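Local coordinates for probable enoyl-CoA hydratase/isomerase (Pseudomonas aeruginosa PAO1, PDB 5YLO), which probably acts as a Delta3,Delta2-enoyl-CoA isomerase that shifts double bonds in unsaturated fatty acyl-CoA during fatty acid beta-oxidation, at residues A[6-11]-A[19-24]; A[29-34]-A[83-88]; A[124-129]-A[184-189]; A[133-138]-A[162-167]. All blocks are in the same frame, centred on the assembly; numbering follows the deposited sequence.

Interaction 1 (A[6-11]-A[19-24])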
loop_
_atom_site.group_PDB
_atom_site.type_symbol
_atom_site.label_atom_id
_atom_site.label_comp_id
_atom_site.label_asym_id
_atom_site.label_seq_id
_atom_site.Cartn_x
_atom_site.Cartn_y
_atom_site.Cartn_z
ATOM N N PRO A 6 20.287 -7.454 -30.630
ATOM C CA PRO A 6 20.178 -6.520 -29.499
ATOM C C PRO A 6 19.662 -7.187 -28.240
ATOM O O PRO A 6 19.944 -6.712 -27.132
ATOM C CB PRO A 6 19.197 -5.463 -30.014
ATOM C CG PRO A 6 18.344 -6.218 -30.997
ATOM C CD PRO A 6 19.280 -7.189 -31.670
ATOM N N LEU A 7 18.934 -8.289 -28.383
ATOM C CA LEU A 7 18.324 -8.998 -27.268
ATOM C C LEU A 7 18.565 -10.485 -27.469
ATOM O O LEU A 7 18.115 -11.056 -28.467
ATOM C CB LEU A 7 16.827 -8.696 -27.201
ATOM C CG LEU A 7 16.088 -8.981 -25.899
ATOM C CD1 LEU A 7 16.247 -7.819 -24.930
ATOM C CD2 LEU A 7 14.626 -9.256 -26.190
ATOM N N GLN A 8 19.283 -11.107 -26.538
ATOM C CA GLN A 8 19.552 -12.536 -26.607
ATOM C C GLN A 8 18.373 -13.288 -26.005
ATOM O O GLN A 8 18.010 -13.060 -24.845
ATOM C CB GLN A 8 20.848 -12.893 -25.879
ATOM C CG GLN A 8 21.438 -14.235 -26.308
ATOM C CD GLN A 8 21.692 -15.178 -25.144
ATOM O OE1 GLN A 8 21.394 -14.862 -23.992
ATOM N NE2 GLN A 8 22.248 -16.348 -25.445
ATOM N N THR A 9 17.778 -14.182 -26.787
ATOM C CA THR A 9 16.568 -14.887 -26.394
ATOM C C THR A 9 16.815 -16.389 -26.419
ATOM O O THR A 9 17.362 -16.914 -27.394
ATOM C CB THR A 9 15.407 -14.534 -27.325
ATOM O OG1 THR A 9 15.150 -13.125 -27.261
ATOM C CG2 THR A 9 14.161 -15.297 -26.922
ATOM N N ARG A 10 16.411 -17.071 -25.350
ATOM C CA ARG A 10 16.471 -18.524 -25.302
ATOM C C ARG A 10 15.263 -19.028 -24.521
ATOM O O ARG A 10 14.845 -18.403 -23.543
ATOM C CB ARG A 10 17.790 -19.013 -24.677
ATOM C CG ARG A 10 17.860 -18.939 -23.158
ATOM C CD ARG A 10 19.264 -18.604 -22.664
ATOM N NE ARG A 10 19.415 -18.892 -21.239
ATOM C CZ ARG A 10 20.279 -18.279 -20.435
ATOM N NH1 ARG A 10 21.069 -17.325 -20.909
ATOM N NH2 ARG A 10 20.345 -18.612 -19.152
ATOM N N VAL A 11 14.691 -20.140 -24.977
ATOM C CA VAL A 11 13.495 -20.721 -24.373
ATOM C C VAL A 11 13.822 -22.153 -23.970
ATOM O O VAL A 11 14.076 -23.004 -24.832
ATOM C CB VAL A 11 12.288 -20.680 -25.321
ATOM C CG1 VAL A 11 11.081 -21.326 -24.661
ATOM C CG2 VAL A 11 11.976 -19.246 -25.721
ATOM N N VAL A 19 17.328 -11.524 -22.345
ATOM C CA VAL A 19 18.470 -10.857 -21.733
ATOM C C VAL A 19 18.841 -9.656 -22.588
ATOM O O VAL A 19 19.116 -9.799 -23.786
ATOM C CB VAL A 19 19.666 -11.807 -21.575
ATOM C CG1 VAL A 19 20.768 -11.137 -20.767
ATOM C CG2 VAL A 19 19.230 -13.111 -20.924
ATOM N N LEU A 20 18.841 -8.473 -21.976
ATOM C CA LEU A 20 19.451 -7.310 -22.606
ATOM C C LEU A 20 20.911 -7.620 -22.905
ATOM O O LEU A 20 21.625 -8.162 -22.057
ATOM C CB LEU A 20 19.339 -6.086 -21.694
ATOM C CG LEU A 20 18.066 -5.234 -21.724
ATOM C CD1 LEU A 20 16.809 -6.070 -21.530
ATOM C CD2 LEU A 20 18.144 -4.150 -20.661
ATOM N N ASN A 21 21.357 -7.296 -24.118
ATOM C CA ASN A 21 22.693 -7.679 -24.563
ATOM C C ASN A 21 23.404 -6.490 -25.209
ATOM O O ASN A 21 23.718 -6.486 -26.398
ATOM C CB ASN A 21 22.645 -8.857 -25.528
ATOM C CG ASN A 21 23.986 -9.548 -25.663
ATOM O OD1 ASN A 21 23.972 -10.767 -26.183
ATOM N ND2 ASN A 21 25.024 -8.993 -25.302
ATOM N N ARG A 22 23.670 -5.471 -24.402
ATOM C CA ARG A 22 24.623 -4.415 -24.741
ATOM C C ARG A 22 25.486 -4.171 -23.512
ATOM O O ARG A 22 25.428 -3.100 -22.895
ATOM C CB ARG A 22 23.914 -3.141 -25.203
ATOM C CG ARG A 22 23.199 -3.289 -26.541
ATOM C CD ARG A 22 23.307 -2.018 -27.363
ATOM N NE ARG A 22 22.605 -0.902 -26.738
ATOM C CZ ARG A 22 22.946 0.372 -26.894
ATOM N NH1 ARG A 22 23.989 0.693 -27.647
ATOM N NH2 ARG A 22 22.249 1.325 -26.289
ATOM N N PRO A 23 26.303 -5.156 -23.126
ATOM C CA PRO A 23 27.034 -5.038 -21.855
ATOM C C PRO A 23 28.022 -3.889 -21.838
ATOM O O PRO A 23 28.295 -3.338 -20.765
ATOM C CB PRO A 23 27.745 -6.395 -21.726
ATOM C CG PRO A 23 27.119 -7.286 -22.766
ATOM C CD PRO A 23 26.669 -6.378 -23.858
ATOM N N GLN A 24 28.565 -3.508 -22.997
ATOM C CA GLN A 24 29.504 -2.391 -23.035
ATOM C C GLN A 24 28.825 -1.087 -22.640
ATOM O O GLN A 24 29.442 -0.224 -22.006
ATOM C CB GLN A 24 30.124 -2.270 -24.426
ATOM C CG GLN A 24 31.004 -3.439 -24.819
ATOM C CD GLN A 24 32.140 -3.019 -25.727
ATOM O OE1 GLN A 24 32.549 -1.859 -25.730
ATOM N NE2 GLN A 24 32.655 -3.961 -26.505
#

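Interaction 2 (A[29-34]-A[83-88])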
loop_
_atom_site.group_PDB
_atom_site.type_symbol
_atom_site.label_atom_id
_atom_site.label_comp_id
_atom_site.label_asym_id
_atom_site.label_seq_id
_atom_site.Cartn_x
_atom_site.Cartn_y
_atom_site.Cartn_z
ATOM N N LEU A 29 19.139 1.456 -22.654
ATOM C CA LEU A 29 17.938 1.290 -23.465
ATOM C C LEU A 29 17.964 2.257 -24.645
ATOM O O LEU A 29 18.041 3.477 -24.456
ATOM C CB LEU A 29 16.689 1.519 -22.614
ATOM C CG LEU A 29 16.404 0.499 -21.510
ATOM C CD1 LEU A 29 15.253 0.949 -20.612
ATOM C CD2 LEU A 29 16.120 -0.873 -22.102
ATOM N N ASP A 30 17.901 1.715 -25.859
ATOM C CA ASP A 30 17.724 2.509 -27.062
ATOM C C ASP A 30 16.557 1.931 -27.848
ATOM O O ASP A 30 16.016 0.872 -27.516
ATOM C CB ASP A 30 18.996 2.552 -27.920
ATOM C CG ASP A 30 19.557 1.172 -28.221
ATOM O OD1 ASP A 30 18.885 0.161 -27.936
ATOM O OD2 ASP A 30 20.680 1.105 -28.763
ATOM N N ILE A 31 16.157 2.647 -28.901
ATOM C CA ILE A 31 14.993 2.219 -29.686
ATOM C C ILE A 31 15.152 0.797 -30.207
ATOM O O ILE A 31 14.189 0.015 -30.109
ATOM C CB ILE A 31 14.682 3.247 -30.782
ATOM C CG1 ILE A 31 14.452 4.621 -30.155
ATOM C CG2 ILE A 31 13.426 2.851 -31.531
ATOM C CD1 ILE A 31 13.879 5.664 -31.097
ATOM N N PRO A 32 16.312 0.363 -30.741
ATOM C CA PRO A 32 16.412 -1.048 -31.158
ATOM C C PRO A 32 16.160 -2.030 -30.028
ATOM O O PRO A 32 15.480 -3.039 -30.241
ATOM C CB PRO A 32 17.840 -1.152 -31.695
ATOM C CG PRO A 32 18.175 0.207 -32.139
ATOM C CD PRO A 32 17.517 1.121 -31.138
ATOM N N THR A 33 16.697 -1.769 -28.834
ATOM C CA THR A 33 16.443 -2.648 -27.697
ATOM C C THR A 33 14.977 -2.596 -27.287
ATOM O O THR A 33 14.339 -3.638 -27.088
ATOM C CB THR A 33 17.342 -2.258 -26.523
ATOM O OG1 THR A 33 18.651 -1.939 -27.011
ATOM C CG2 THR A 33 17.452 -3.399 -25.527
ATOM N N LEU A 34 14.427 -1.384 -27.157
ATOM C CA LEU A 34 13.021 -1.231 -26.796
ATOM C C LEU A 34 12.127 -2.019 -27.741
ATOM O O LEU A 34 11.304 -2.824 -27.300
ATOM C CB LEU A 34 12.633 0.248 -26.798
ATOM C CG LEU A 34 13.348 1.163 -25.802
ATOM C CD1 LEU A 34 12.964 2.617 -26.034
ATOM C CD2 LEU A 34 13.048 0.747 -24.370
ATOM N N TYR A 83 12.640 12.054 -32.879
ATOM C CA TYR A 83 13.134 10.986 -32.020
ATOM C C TYR A 83 11.978 10.375 -31.240
ATOM O O TYR A 83 11.312 11.061 -30.459
ATOM C CB TYR A 83 14.193 11.543 -31.071
ATOM C CG TYR A 83 14.941 10.505 -30.269
ATOM C CD1 TYR A 83 15.197 9.243 -30.789
ATOM C CD2 TYR A 83 15.391 10.789 -28.987
ATOM C CE1 TYR A 83 15.885 8.295 -30.052
ATOM C CE2 TYR A 83 16.074 9.849 -28.244
ATOM C CZ TYR A 83 16.319 8.604 -28.782
ATOM O OH TYR A 83 17.000 7.665 -28.043
ATOM N N GLY A 84 11.733 9.085 -31.458
ATOM C CA GLY A 84 10.578 8.441 -30.866
ATOM C C GLY A 84 10.896 7.503 -29.722
ATOM O O GLY A 84 10.265 6.450 -29.589
ATOM N N TRP A 85 11.863 7.876 -28.880
ATOM C CA TRP A 85 12.268 6.995 -27.789
ATOM C C TRP A 85 11.173 6.878 -26.737
ATOM O O TRP A 85 10.824 5.769 -26.311
ATOM C CB TRP A 85 13.566 7.496 -27.155
ATOM C CG TRP A 85 14.050 6.605 -26.053
ATOM C CD1 TRP A 85 14.924 5.563 -26.165
ATOM C CD2 TRP A 85 13.672 6.665 -24.673
ATOM N NE1 TRP A 85 15.118 4.974 -24.938
ATOM C CE2 TRP A 85 14.359 5.632 -24.006
ATOM C CE3 TRP A 85 12.821 7.495 -23.936
ATOM C CZ2 TRP A 85 14.221 5.406 -22.638
ATOM C CZ3 TRP A 85 12.684 7.269 -22.579
ATOM C CH2 TRP A 85 13.382 6.235 -21.944
ATOM N N THR A 86 10.630 8.017 -26.290
ATOM C CA THR A 86 9.584 7.992 -25.271
ATOM C C THR A 86 8.401 7.147 -25.722
ATOM O O THR A 86 7.843 6.373 -24.935
ATOM C CB THR A 86 9.135 9.419 -24.944
ATOM O OG1 THR A 86 10.204 10.126 -24.300
ATOM C CG2 THR A 86 7.918 9.407 -24.027
ATOM N N GLU A 87 8.025 7.261 -26.997
ATOM C CA GLU A 87 6.902 6.490 -27.516
ATOM C C GLU A 87 7.201 4.995 -27.490
ATOM O O GLU A 87 6.329 4.185 -27.153
ATOM C CB GLU A 87 6.563 6.951 -28.937
ATOM C CG GLU A 87 5.991 8.370 -29.031
ATOM C CD GLU A 87 6.988 9.449 -28.633
ATOM O OE1 GLU A 87 8.178 9.321 -28.984
ATOM O OE2 GLU A 87 6.586 10.418 -27.953
ATOM N N ALA A 88 8.432 4.611 -27.832
ATOM C CA ALA A 88 8.795 3.198 -27.827
ATOM C C ALA A 88 8.891 2.653 -26.407
ATOM O O ALA A 88 8.534 1.496 -26.155
ATOM C CB ALA A 88 10.115 2.992 -28.569
#

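Interaction 3 (A[124-129]-A[184-189])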
loop_
_atom_site.group_PDB
_atom_site.type_symbol
_atom_site.label_atom_id
_atom_site.label_comp_id
_atom_site.label_asym_id
_atom_site.label_seq_id
_atom_site.Cartn_x
_atom_site.Cartn_y
_atom_site.Cartn_z
ATOM N N PHE A 124 7.778 -10.261 -10.473
ATOM C CA PHE A 124 8.704 -10.598 -9.407
ATOM C C PHE A 124 10.066 -9.991 -9.697
ATOM O O PHE A 124 10.416 -9.732 -10.851
ATOM C CB PHE A 124 8.824 -12.116 -9.246
ATOM C CG PHE A 124 7.513 -12.800 -8.989
ATOM C CD1 PHE A 124 7.003 -12.886 -7.704
ATOM C CD2 PHE A 124 6.787 -13.356 -10.030
ATOM C CE1 PHE A 124 5.796 -13.514 -7.463
ATOM C CE2 PHE A 124 5.579 -13.987 -9.794
ATOM C CZ PHE A 124 5.084 -14.066 -8.508
ATOM N N ARG A 125 10.833 -9.762 -8.632
ATOM C CA ARG A 125 12.181 -9.217 -8.747
ATOM C C ARG A 125 13.106 -9.974 -7.810
ATOM O O ARG A 125 12.910 -9.958 -6.591
ATOM C CB ARG A 125 12.205 -7.717 -8.436
ATOM C CG ARG A 125 11.925 -6.839 -9.643
ATOM C CD ARG A 125 11.486 -5.443 -9.233
ATOM N NE ARG A 125 10.331 -5.479 -8.339
ATOM C CZ ARG A 125 9.081 -5.681 -8.741
ATOM N NH1 ARG A 125 8.817 -5.871 -10.026
ATOM N NH2 ARG A 125 8.093 -5.700 -7.855
ATOM N N ILE A 126 14.098 -10.647 -8.383
ATOM C CA ILE A 126 15.183 -11.271 -7.638
ATOM C C ILE A 126 16.464 -10.541 -8.004
ATOM O O ILE A 126 16.803 -10.431 -9.188
ATOM C CB ILE A 126 15.298 -12.773 -7.946
ATOM C CG1 ILE A 126 13.961 -13.472 -7.705
ATOM C CG2 ILE A 126 16.393 -13.404 -7.094
ATOM C CD1 ILE A 126 13.960 -14.930 -8.100
ATOM N N ALA A 127 17.168 -10.037 -6.998
ATOM C CA ALA A 127 18.324 -9.184 -7.221
ATOM C C ALA A 127 19.580 -9.824 -6.652
ATOM O O ALA A 127 19.536 -10.500 -5.619
ATOM C CB ALA A 127 18.119 -7.804 -6.590
ATOM N N ALA A 128 20.696 -9.610 -7.342
ATOM C CA ALA A 128 21.993 -9.968 -6.798
ATOM C C ALA A 128 22.412 -8.953 -5.738
ATOM O O ALA A 128 21.942 -7.812 -5.713
ATOM C CB ALA A 128 23.039 -10.034 -7.908
ATOM N N ALA A 129 23.312 -9.382 -4.851
ATOM C CA ALA A 129 23.752 -8.504 -3.772
ATOM C C ALA A 129 24.466 -7.269 -4.306
ATOM O O ALA A 129 24.404 -6.200 -3.689
ATOM C CB ALA A 129 24.658 -9.270 -2.805
ATOM N N GLU A 184 13.358 -10.705 -3.367
ATOM C CA GLU A 184 14.336 -11.706 -2.975
ATOM C C GLU A 184 15.726 -11.230 -3.370
ATOM O O GLU A 184 15.903 -10.576 -4.401
ATOM C CB GLU A 184 14.019 -13.058 -3.625
ATOM C CG GLU A 184 14.908 -14.202 -3.192
ATOM C CD GLU A 184 14.468 -15.523 -3.788
ATOM O OE1 GLU A 184 13.318 -15.607 -4.271
ATOM O OE2 GLU A 184 15.274 -16.474 -3.777
ATOM N N VAL A 185 16.710 -11.563 -2.539
ATOM C CA VAL A 185 18.103 -11.200 -2.776
ATOM C C VAL A 185 18.961 -12.447 -2.617
ATOM O O VAL A 185 18.866 -13.147 -1.603
ATOM C CB VAL A 185 18.582 -10.091 -1.821
ATOM C CG1 VAL A 185 20.086 -9.894 -1.950
ATOM C CG2 VAL A 185 17.854 -8.795 -2.115
ATOM N N VAL A 186 19.794 -12.723 -3.621
ATOM C CA VAL A 186 20.711 -13.853 -3.601
ATOM C C VAL A 186 22.096 -13.360 -3.995
ATOM O O VAL A 186 22.265 -12.257 -4.520
ATOM C CB VAL A 186 20.262 -14.993 -4.541
ATOM C CG1 VAL A 186 18.891 -15.514 -4.138
ATOM C CG2 VAL A 186 20.247 -14.511 -5.979
ATOM N N ALA A 187 23.095 -14.197 -3.731
ATOM C CA ALA A 187 24.448 -13.904 -4.178
ATOM C C ALA A 187 24.515 -13.931 -5.702
ATOM O O ALA A 187 23.804 -14.693 -6.363
ATOM C CB ALA A 187 25.435 -14.908 -3.583
ATOM N N ASP A 188 25.380 -13.074 -6.252
ATOM C CA ASP A 188 25.491 -12.944 -7.703
ATOM C C ASP A 188 25.860 -14.267 -8.356
ATOM O O ASP A 188 25.452 -14.535 -9.492
ATOM C CB ASP A 188 26.533 -11.885 -8.060
ATOM C CG ASP A 188 26.615 -10.773 -7.033
ATOM O OD1 ASP A 188 25.991 -10.893 -5.958
ATOM O OD2 ASP A 188 27.323 -9.783 -7.297
ATOM N N GLU A 189 26.631 -15.101 -7.656
ATOM C CA GLU A 189 27.034 -16.386 -8.211
ATOM C C GLU A 189 25.843 -17.319 -8.383
ATOM O O GLU A 189 25.841 -18.160 -9.289
ATOM C CB GLU A 189 28.084 -17.035 -7.312
ATOM C CG GLU A 189 28.802 -16.060 -6.391
ATOM C CD GLU A 189 28.936 -16.591 -4.975
ATOM O OE1 GLU A 189 28.247 -17.577 -4.641
ATOM O OE2 GLU A 189 29.730 -16.022 -4.195
#

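Interaction 4 (A[133-138]-A[162-167])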
loop_
_atom_site.group_PDB
_atom_site.type_symbol
_atom_site.label_atom_id
_atom_site.label_comp_id
_atom_site.label_asym_id
_atom_site.label_seq_id
_atom_site.Cartn_x
_atom_site.Cartn_y
_atom_site.Cartn_z
ATOM N N PHE A 133 20.314 0.558 -7.090
ATOM C CA PHE A 133 19.104 1.127 -7.671
ATOM C C PHE A 133 19.132 2.644 -7.579
ATOM O O PHE A 133 19.387 3.203 -6.508
ATOM C CB PHE A 133 17.858 0.570 -6.975
ATOM C CG PHE A 133 17.682 -0.910 -7.157
ATOM C CD1 PHE A 133 18.295 -1.807 -6.295
ATOM C CD2 PHE A 133 16.914 -1.405 -8.198
ATOM C CE1 PHE A 133 18.138 -3.173 -6.466
ATOM C CE2 PHE A 133 16.752 -2.767 -8.374
ATOM C CZ PHE A 133 17.365 -3.654 -7.507
ATOM N N LYS A 134 18.855 3.304 -8.704
ATOM C CA LYS A 134 18.831 4.757 -8.797
ATOM C C LYS A 134 17.561 5.199 -9.505
ATOM O O LYS A 134 17.105 4.544 -10.448
ATOM C CB LYS A 134 20.058 5.288 -9.553
ATOM C CG LYS A 134 21.286 5.549 -8.692
ATOM C CD LYS A 134 22.452 6.016 -9.551
ATOM C CE LYS A 134 23.457 6.832 -8.756
ATOM N NZ LYS A 134 24.552 7.329 -9.637
ATOM N N ALA A 135 16.995 6.317 -9.056
ATOM C CA ALA A 135 15.772 6.839 -9.648
ATOM C C ALA A 135 15.701 8.341 -9.430
ATOM O O ALA A 135 16.187 8.860 -8.422
ATOM C CB ALA A 135 14.525 6.180 -9.053
ATOM N N GLY A 136 15.078 9.028 -10.374
ATOM C CA GLY A 136 14.842 10.450 -10.210
ATOM C C GLY A 136 16.141 11.220 -10.223
ATOM O O GLY A 136 16.911 11.161 -11.186
ATOM N N TYR A 137 16.406 11.941 -9.137
ATOM C CA TYR A 137 17.626 12.733 -9.028
ATOM C C TYR A 137 18.832 11.815 -8.848
ATOM O O TYR A 137 18.873 11.011 -7.912
ATOM C CB TYR A 137 17.499 13.705 -7.858
ATOM C CG TYR A 137 18.671 14.647 -7.665
ATOM C CD1 TYR A 137 19.267 15.285 -8.746
ATOM C CD2 TYR A 137 19.160 14.923 -6.393
ATOM C CE1 TYR A 137 20.329 16.153 -8.566
ATOM C CE2 TYR A 137 20.220 15.789 -6.204
ATOM C CZ TYR A 137 20.801 16.402 -7.293
ATOM O OH TYR A 137 21.857 17.267 -7.110
ATOM N N THR A 138 19.812 11.933 -9.748
ATOM C CA THR A 138 21.036 11.144 -9.676
ATOM C C THR A 138 22.211 11.923 -9.091
ATOM O O THR A 138 23.166 11.309 -8.600
ATOM C CB THR A 138 21.404 10.623 -11.074
ATOM O OG1 THR A 138 20.283 9.925 -11.623
ATOM C CG2 THR A 138 22.587 9.666 -11.016
ATOM N N LYS A 162 9.582 8.756 -2.290
ATOM C CA LYS A 162 10.096 10.112 -2.444
ATOM C C LYS A 162 11.539 10.233 -1.971
ATOM O O LYS A 162 12.277 11.089 -2.469
ATOM C CB LYS A 162 9.202 11.103 -1.699
ATOM C CG LYS A 162 7.794 11.202 -2.266
ATOM C CD LYS A 162 6.913 12.103 -1.421
ATOM C CE LYS A 162 5.487 12.110 -1.936
ATOM N NZ LYS A 162 4.593 12.887 -1.038
ATOM N N ARG A 163 11.959 9.393 -1.021
ATOM C CA ARG A 163 13.371 9.362 -0.651
ATOM C C ARG A 163 14.228 8.899 -1.820
ATOM O O ARG A 163 15.283 9.480 -2.097
ATOM C CB ARG A 163 13.588 8.453 0.560
ATOM C CG ARG A 163 13.134 9.043 1.884
ATOM C CD ARG A 163 13.551 8.177 3.064
ATOM N NE ARG A 163 13.015 8.695 4.319
ATOM C CZ ARG A 163 13.640 9.578 5.093
ATOM N NH1 ARG A 163 14.832 10.042 4.745
ATOM N NH2 ARG A 163 13.073 9.995 6.217
ATOM N N LEU A 164 13.780 7.860 -2.526
ATOM C CA LEU A 164 14.554 7.327 -3.642
ATOM C C LEU A 164 14.575 8.295 -4.819
ATOM O O LEU A 164 15.593 8.419 -5.509
ATOM C CB LEU A 164 13.983 5.975 -4.067
ATOM C CG LEU A 164 14.689 5.281 -5.231
ATOM C CD1 LEU A 164 16.167 5.113 -4.920
ATOM C CD2 LEU A 164 14.039 3.938 -5.526
ATOM N N LEU A 165 13.464 8.989 -5.063
ATOM C CA LEU A 165 13.395 9.891 -6.207
ATOM C C LEU A 165 14.086 11.222 -5.930
ATOM O O LEU A 165 14.796 11.744 -6.798
ATOM C CB LEU A 165 11.938 10.121 -6.607
ATOM C CG LEU A 165 11.257 8.982 -7.368
ATOM C CD1 LEU A 165 9.742 9.132 -7.329
ATOM C CD2 LEU A 165 11.753 8.930 -8.807
ATOM N N PHE A 166 13.897 11.791 -4.740
ATOM C CA PHE A 166 14.403 13.132 -4.473
ATOM C C PHE A 166 15.853 13.143 -4.010
ATOM O O PHE A 166 16.577 14.101 -4.301
ATOM C CB PHE A 166 13.528 13.838 -3.432
ATOM C CG PHE A 166 12.115 14.088 -3.891
ATOM C CD1 PHE A 166 11.767 13.950 -5.227
ATOM C CD2 PHE A 166 11.138 14.470 -2.988
ATOM C CE1 PHE A 166 10.470 14.180 -5.648
ATOM C CE2 PHE A 166 9.839 14.703 -3.404
ATOM C CZ PHE A 166 9.505 14.558 -4.735
ATOM N N LEU A 167 16.298 12.112 -3.299
ATOM C CA LEU A 167 17.699 12.013 -2.925
ATOM C C LEU A 167 18.496 11.357 -4.044
ATOM O O LEU A 167 17.988 10.514 -4.787
ATOM C CB LEU A 167 17.862 11.212 -1.635
ATOM C CG LEU A 167 17.067 11.718 -0.434
ATOM C CD1 LEU A 167 17.406 10.901 0.798
ATOM C CD2 LEU A 167 17.343 13.195 -0.206
HETATM O O HOH W 1 18.587 7.437 -6.396
#

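Interaction 1 (A[6-11]-A[19-24])
Gln8 and Val19 face each other as an antiparallel hydrogen-bonded pair, gripped by two backbone bonds: Val19 N to Gln8 O at 3.0 Å and almost straight (170° at the hydrogen), and Gln8 N to Val19 O at 3.1 Å. On the side chain of Gln8, CB comes first and lies 3.8 Å from OD1 of Asn21, a van der Waals approach. CG then stands anti to the backbone N (chi1 -160°), and the chain bends at the next bond (chi2 -126°). The amide therefore swings alongside Val19, the two side chains pointing the same way, and OE1 ends 4.1 Å from Val19 CG2. This pairing belongs to the beta hairpin of strands 7-12 and 15-20, which forms one margin of the six-stranded sheet of the crotonase fold; 7-12 is the outermost strand there within the chain. The sheet face carrying Leu7 and Leu20 turns to helix 31-46, where both side chains reach Leu37. Leu7 CD1 meets Leu20 CD1 at 3.9 Å, the two leucines crossing at a slant, and Leu7 CD1 also lies 3.7 Å from Val19 O. Beyond this non-hydrogen-bonded pair the strands part: Asn21 N makes a weak hydrogen bond to Pro6 O, 3.4 Å long. Next along the chain, Arg22 turns to Asp30 and Asp67, with salt bridges from its NH2 to both carboxylates.

Interaction 2 (A[29-34]-A[83-88])
Leu34 CD1 sits over one face of the Trp85 indole, 3.7 Å from the centroid of the five-membered ring and 26° off its normal, a CH-pi contact in which the two side chains cross at about a right angle. It is a helix-helix contact between the first turns of helices 31-46 and 85-97 of the crotonase fold, and the methyl of Ala88 completes its apolar centre, its CB 3.8 Å from the same Leu34 CD1. Alongside, Ile31 reaches across with an extended chain (chi2 -169°), which carries CD1 to 3.5 Å from Tyr83 CE1 while CG1 lies 4.1 Å from Trp85 CD1. Trp85 CB lies over one face of the Tyr83 ring, toward its rim, and the Tyr83 hydroxyl is hydrogen-bonded to Glu70 on helix 68-76. A glycerol molecule, probably from the crystallisation liquor, lies near the Trp85 side chain. Farther out the contact turns polar: Trp85 NE1 makes a weak hydrogen bond to Leu29 O, 3.3 Å long and bent to 145° at the hydrogen, with the acceptor at the ring edge near its plane. Asp30 then caps helix 31-46 from the N-cap position. The capping bond runs from Thr33 N to Asp30 OD1 over 3.1 Å, meeting the oxygen on its anti side, out of the carboxylate plane.

Interaction 3 (A[124-129]-A[184-189])
Ile126 and Glu184 run side by side and point the same way from neighbouring parallel strands, 124-128 and 184-186, whose axes come within 4.7 Å at 27°. These are the last two strands in the order across the main sheet of the crotonase fold, and 184-186 is outermost within the chain. Ile126 sets CG1 anti to its carbonyl carbon (chi1 -55°), while Glu184 holds CG anti to the backbone N and then runs straight (chi2 175°). The two chains thus stay level to their ends, where Glu184 OE1 lies 3.9 Å from Ile126 CD1; beyond it, that oxygen has a long, weak ion pair with Arg163 of the third subunit. On the same face Val186 places CG2 between its backbone N and carbonyl carbon, and this methyl meets Ile126 CG2 at 4.2 Å, at a slant; both residues also touch Leu191 of helix 191-204. On the other face Val185 CG1 lies 3.8 Å from Ala127 O. Arg125 leads its tip away from the strand pair, its guanidinium bonded to the carbonyls of Ala119, Cys122 and Leu181. The backbones are joined by Ala127 N to Glu184 O (2.9 Å), with weaker bonds from Glu184 N to Arg125 O and from Ala129 N to Val186 O. Ala127 O accepts from Val186 N over 3.0 Å, nearly along the carbonyl direction, and also has a weaker CA-H...O contact, with Val185 CA 3.3 Å away.

Interaction 4 (A[133-138]-A[162-167])
Tyr137 offers its ring edge to the end of a helix: CD2 lies 3.4 Å from Phe166 O, which sits near the plane of the ring. The Phe166 side chain sets out away from the 133-138 segment, and its ring meets Phe210 of the second subunit with planes at about 35°, while Tyr137 packs on Pro206 of that same subunit. The contact thus joins the loop after strand 132-134, in the small three-stranded sheet of this crotonase fold, to the C-terminal end of helix 158-166. Tyr137 holds CG anti to its backbone N (chi1 -177°), which carries the ring past the last turn. Its own N bonds to Leu165 O at 2.8 Å and 169°, in the carbonyl plane, and so occupies a carbonyl near the helix end. Gly136, having no side chain, admits Leu165 O to 3.6 Å from its CA, and its positive phi also suits a glycine. Before it in the chain, the methyl of Ala135 is touched by Leu164 CG and by Leu165 CD2, each 3.9 Å from CB. A water accepts from Ala135 N and lies 3.3 Å from Leu164 O, placed to donate to it. Ala135 O and Leu164 O, both acceptors, approach to 3.0 Å.

From the N terminus, interaction 1 closes a short hairpin at the margin of the main sheet. Interaction 2 follows in series and ties the first turn of helix 31-46 to that of helix 85-97, across a loop holding strand 52-56 and helix 68-76. The two touch through the Arg22–Asp30 salt bridge. Interaction 3 closes a longer loop at the far margin of the same sheet, its centre about 19 Å from that of interaction 1. Within that loop lies interaction 4, which fastens the exit of strand 132-134 to helix 158-166. Interactions 2 and 4 both touch the second subunit, whereas interaction 3 reaches the third; no two of the four loops cross.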